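Local coordinates for tRNA (cytosine(72)-C(5))-methyltransferase (Pyrococcus horikoshii, PDB 5ZVE), which methylates the C5 position of cytosine 72 in several tRNAs, using S-adenosyl-L-methionine as the methyl donor, at residues I225-K230 / V250-M255. Residues are numbered along the deposited sequence; the frame is centred on the assembly and turned at random.
Sequences IIAIDK and VKLVQM. With SAH (S-adenosyl-L-homocysteine), chain C.
K251 N gives a nearly straight 2.7 Å hydrogen bond to I225 O, and A227 bonds both ways: its N donates to K251 O at 2.9 Å and its O accepts from V253 N at 3.0 Å. Further on the ladder slackens. D229 N to V253 O is weak, and M255 N reaches D229 O at 3.2 Å from above the carbonyl plane. Where the pairing ends, the D229 carboxylate holds the ribose of S-adenosyl-L-homocysteine, with O2' donating to OD1 over a very short 2.5 Å. Backbone N atoms of S231 and A207 bond to OD1 and OD2 and help fix the carboxylate's rotation. Strands 225-229 and 250-254 are parallel neighbours in a beta-alpha-beta unit, linked through helix 232-245, in the Rossmann-like class I methyltransferase fold; an acidic residue such as D229, ending the fold's second strand (here 225-229) and binding the ribose, is its hallmark. On one face I228 packs tightly, CG1 against V253 CG2 at 3.4 Å and CG2 against M255 CG at 3.5 Å. M255 CG sits between its backbone N and carbonyl carbon (chi1 80°), which turns it onto I228 CG2. On D229's face, the A227 methyl meets V250 CG1 at 3.8 Å and, more loosely, L252 CD1; M238 of the connecting helix touches it.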
loop_
_atom_site.group_PDB
_atom_site.type_symbol
_atom_site.label_atom_id
_atom_site.label_comp_id
_atom_site.label_asym_id
_atom_site.label_seq_id
_atom_site.Cartn_x
_atom_site.Cartn_y
_atom_site.Cartn_z
ATOM N N ILE A 225 -5.574 11.874 18.235
ATOM C CA ILE A 225 -6.107 11.057 17.158
ATOM C C ILE A 225 -6.599 9.738 17.725
ATOM O O ILE A 225 -5.862 9.030 18.415
ATOM C CB ILE A 225 -5.058 10.776 16.072
ATOM C CG1 ILE A 225 -4.422 12.079 15.585
ATOM C CG2 ILE A 225 -5.685 10.005 14.919
ATOM C CD1 ILE A 225 -3.182 11.860 14.729
ATOM N N ILE A 226 -7.852 9.412 17.446
ATOM C CA ILE A 226 -8.396 8.128 17.846
ATOM C C ILE A 226 -8.238 7.140 16.710
ATOM O O ILE A 226 -8.762 7.355 15.618
ATOM C CB ILE A 226 -9.871 8.238 18.237
ATOM C CG1 ILE A 226 -10.018 9.176 19.433
ATOM C CG2 ILE A 226 -10.435 6.863 18.551
ATOM C CD1 ILE A 226 -11.419 9.616 19.679
ATOM N N ALA A 227 -7.513 6.058 16.969
ATOM C CA ALA A 227 -7.201 5.088 15.929
ATOM C C ALA A 227 -7.805 3.728 16.237
ATOM O O ALA A 227 -7.506 3.117 17.262
ATOM C CB ALA A 227 -5.701 4.970 15.754
ATOM N N ILE A 228 -8.655 3.259 15.333
ATOM C CA ILE A 228 -9.404 2.029 15.547
ATOM C C ILE A 228 -8.925 0.913 14.631
ATOM O O ILE A 228 -8.664 1.144 13.456
ATOM C CB ILE A 228 -10.909 2.259 15.301
ATOM C CG1 ILE A 228 -11.432 3.374 16.206
ATOM C CG2 ILE A 228 -11.698 0.976 15.486
ATOM C CD1 ILE A 228 -12.841 3.781 15.901
ATOM N N ASP A 229 -8.821 -0.297 15.168
ATOM C CA ASP A 229 -8.630 -1.480 14.342
ATOM C C ASP A 229 -9.124 -2.721 15.075
ATOM O O ASP A 229 -9.094 -2.774 16.303
ATOM C CB ASP A 229 -7.168 -1.654 13.941
ATOM C CG ASP A 229 -7.019 -2.384 12.623
ATOM O OD1 ASP A 229 -7.127 -3.628 12.611
ATOM O OD2 ASP A 229 -6.795 -1.713 11.594
ATOM N N LYS A 230 -9.576 -3.715 14.319
ATOM C CA LYS A 230 -10.086 -4.947 14.907
ATOM C C LYS A 230 -8.968 -5.932 15.233
ATOM O O LYS A 230 -9.097 -6.750 16.143
ATOM C CB LYS A 230 -11.088 -5.611 13.961
ATOM C CG LYS A 230 -11.873 -6.748 14.589
ATOM C CD LYS A 230 -12.759 -7.450 13.571
ATOM C CE LYS A 230 -11.922 -8.127 12.488
ATOM N NZ LYS A 230 -12.747 -8.975 11.575
ATOM N N VAL A 250 -1.601 9.780 19.489
ATOM C CA VAL A 250 -2.580 8.782 19.084
ATOM C C VAL A 250 -3.100 7.932 20.238
ATOM O O VAL A 250 -2.329 7.456 21.074
ATOM C CB VAL A 250 -1.987 7.849 18.009
ATOM C CG1 VAL A 250 -2.987 6.797 17.600
ATOM C CG2 VAL A 250 -1.569 8.660 16.797
ATOM N N LYS A 251 -4.419 7.760 20.278
ATOM C CA LYS A 251 -5.061 6.838 21.208
ATOM C C LYS A 251 -5.596 5.618 20.466
ATOM O O LYS A 251 -6.482 5.734 19.617
ATOM C CB LYS A 251 -6.190 7.533 21.971
ATOM C CG LYS A 251 -7.014 6.597 22.848
ATOM C CD LYS A 251 -6.166 5.955 23.938
ATOM C CE LYS A 251 -7.027 5.371 25.052
ATOM N NZ LYS A 251 -8.147 4.550 24.522
ATOM N N LEU A 252 -5.045 4.453 20.788
ATOM C CA LEU A 252 -5.465 3.204 20.162
ATOM C C LEU A 252 -6.660 2.583 20.868
ATOM O O LEU A 252 -6.674 2.449 22.089
ATOM C CB LEU A 252 -4.313 2.197 20.143
ATOM C CG LEU A 252 -3.450 2.089 18.885
ATOM C CD1 LEU A 252 -3.008 3.443 18.427
ATOM C CD2 LEU A 252 -2.241 1.228 19.170
ATOM N N VAL A 253 -7.663 2.203 20.087
ATOM C CA VAL A 253 -8.785 1.442 20.613
ATOM C C VAL A 253 -9.054 0.247 19.695
ATOM O O VAL A 253 -9.173 0.388 18.475
ATOM C CB VAL A 253 -10.053 2.321 20.792
ATOM C CG1 VAL A 253 -9.826 3.381 21.856
ATOM C CG2 VAL A 253 -10.470 2.962 19.490
ATOM N N GLN A 254 -9.113 -0.937 20.296
ATOM C CA GLN A 254 -9.434 -2.156 19.571
ATOM C C GLN A 254 -10.934 -2.427 19.605
ATOM O O GLN A 254 -11.525 -2.507 20.683
ATOM C CB GLN A 254 -8.676 -3.338 20.166
ATOM C CG GLN A 254 -8.872 -4.626 19.408
ATOM C CD GLN A 254 -8.173 -5.789 20.063
ATOM O OE1 GLN A 254 -7.478 -5.626 21.066
ATOM N NE2 GLN A 254 -8.348 -6.978 19.499
ATOM N N MET A 255 -11.528 -2.604 18.427
ATOM C CA MET A 255 -12.977 -2.776 18.303
ATOM C C MET A 255 -13.405 -2.952 16.854
ATOM O O MET A 255 -12.654 -2.634 15.931
ATOM C CB MET A 255 -13.720 -1.573 18.895
ATOM C CG MET A 255 -13.765 -0.375 17.965
ATOM S SD MET A 255 -14.706 1.020 18.604
ATOM C CE MET A 255 -16.377 0.374 18.507
HETATM N N SAH C . -5.122 2.773 7.102
HETATM C CA SAH C . -4.045 1.826 7.364
HETATM C CB SAH C . -4.267 0.510 6.617
HETATM C CG SAH C . -5.712 0.008 6.554
HETATM S SD SAH C . -5.769 -1.721 6.024
HETATM C C SAH C . -2.658 2.401 7.063
HETATM O O SAH C . -2.519 3.441 6.419
HETATM O OXT SAH C . -1.638 1.840 7.461
HETATM C "C5'" SAH C . -7.468 -1.973 6.612
HETATM C "C4'" SAH C . -7.576 -2.310 8.097
HETATM O "O4'" SAH C . -8.935 -2.462 8.457
HETATM C "C3'" SAH C . -6.888 -3.607 8.504
HETATM O "O3'" SAH C . -5.836 -3.309 9.393
HETATM C "C2'" SAH C . -7.934 -4.410 9.253
HETATM O "O2'" SAH C . -7.414 -4.872 10.475
HETATM C "C1'" SAH C . -9.021 -3.390 9.519
HETATM N N9 SAH C . -10.379 -3.965 9.633
HETATM C C8 SAH C . -10.968 -4.934 8.861
HETATM N N7 SAH C . -12.226 -5.145 9.320
HETATM C C5 SAH C . -12.447 -4.326 10.372
HETATM C C6 SAH C . -13.544 -4.131 11.204
HETATM N N6 SAH C . -14.664 -4.830 11.034
HETATM N N1 SAH C . -13.465 -3.197 12.216
HETATM C C2 SAH C . -12.307 -2.467 12.400
HETATM N N3 SAH C . -11.223 -2.667 11.573
HETATM C C4 SAH C . -11.293 -3.581 10.576
#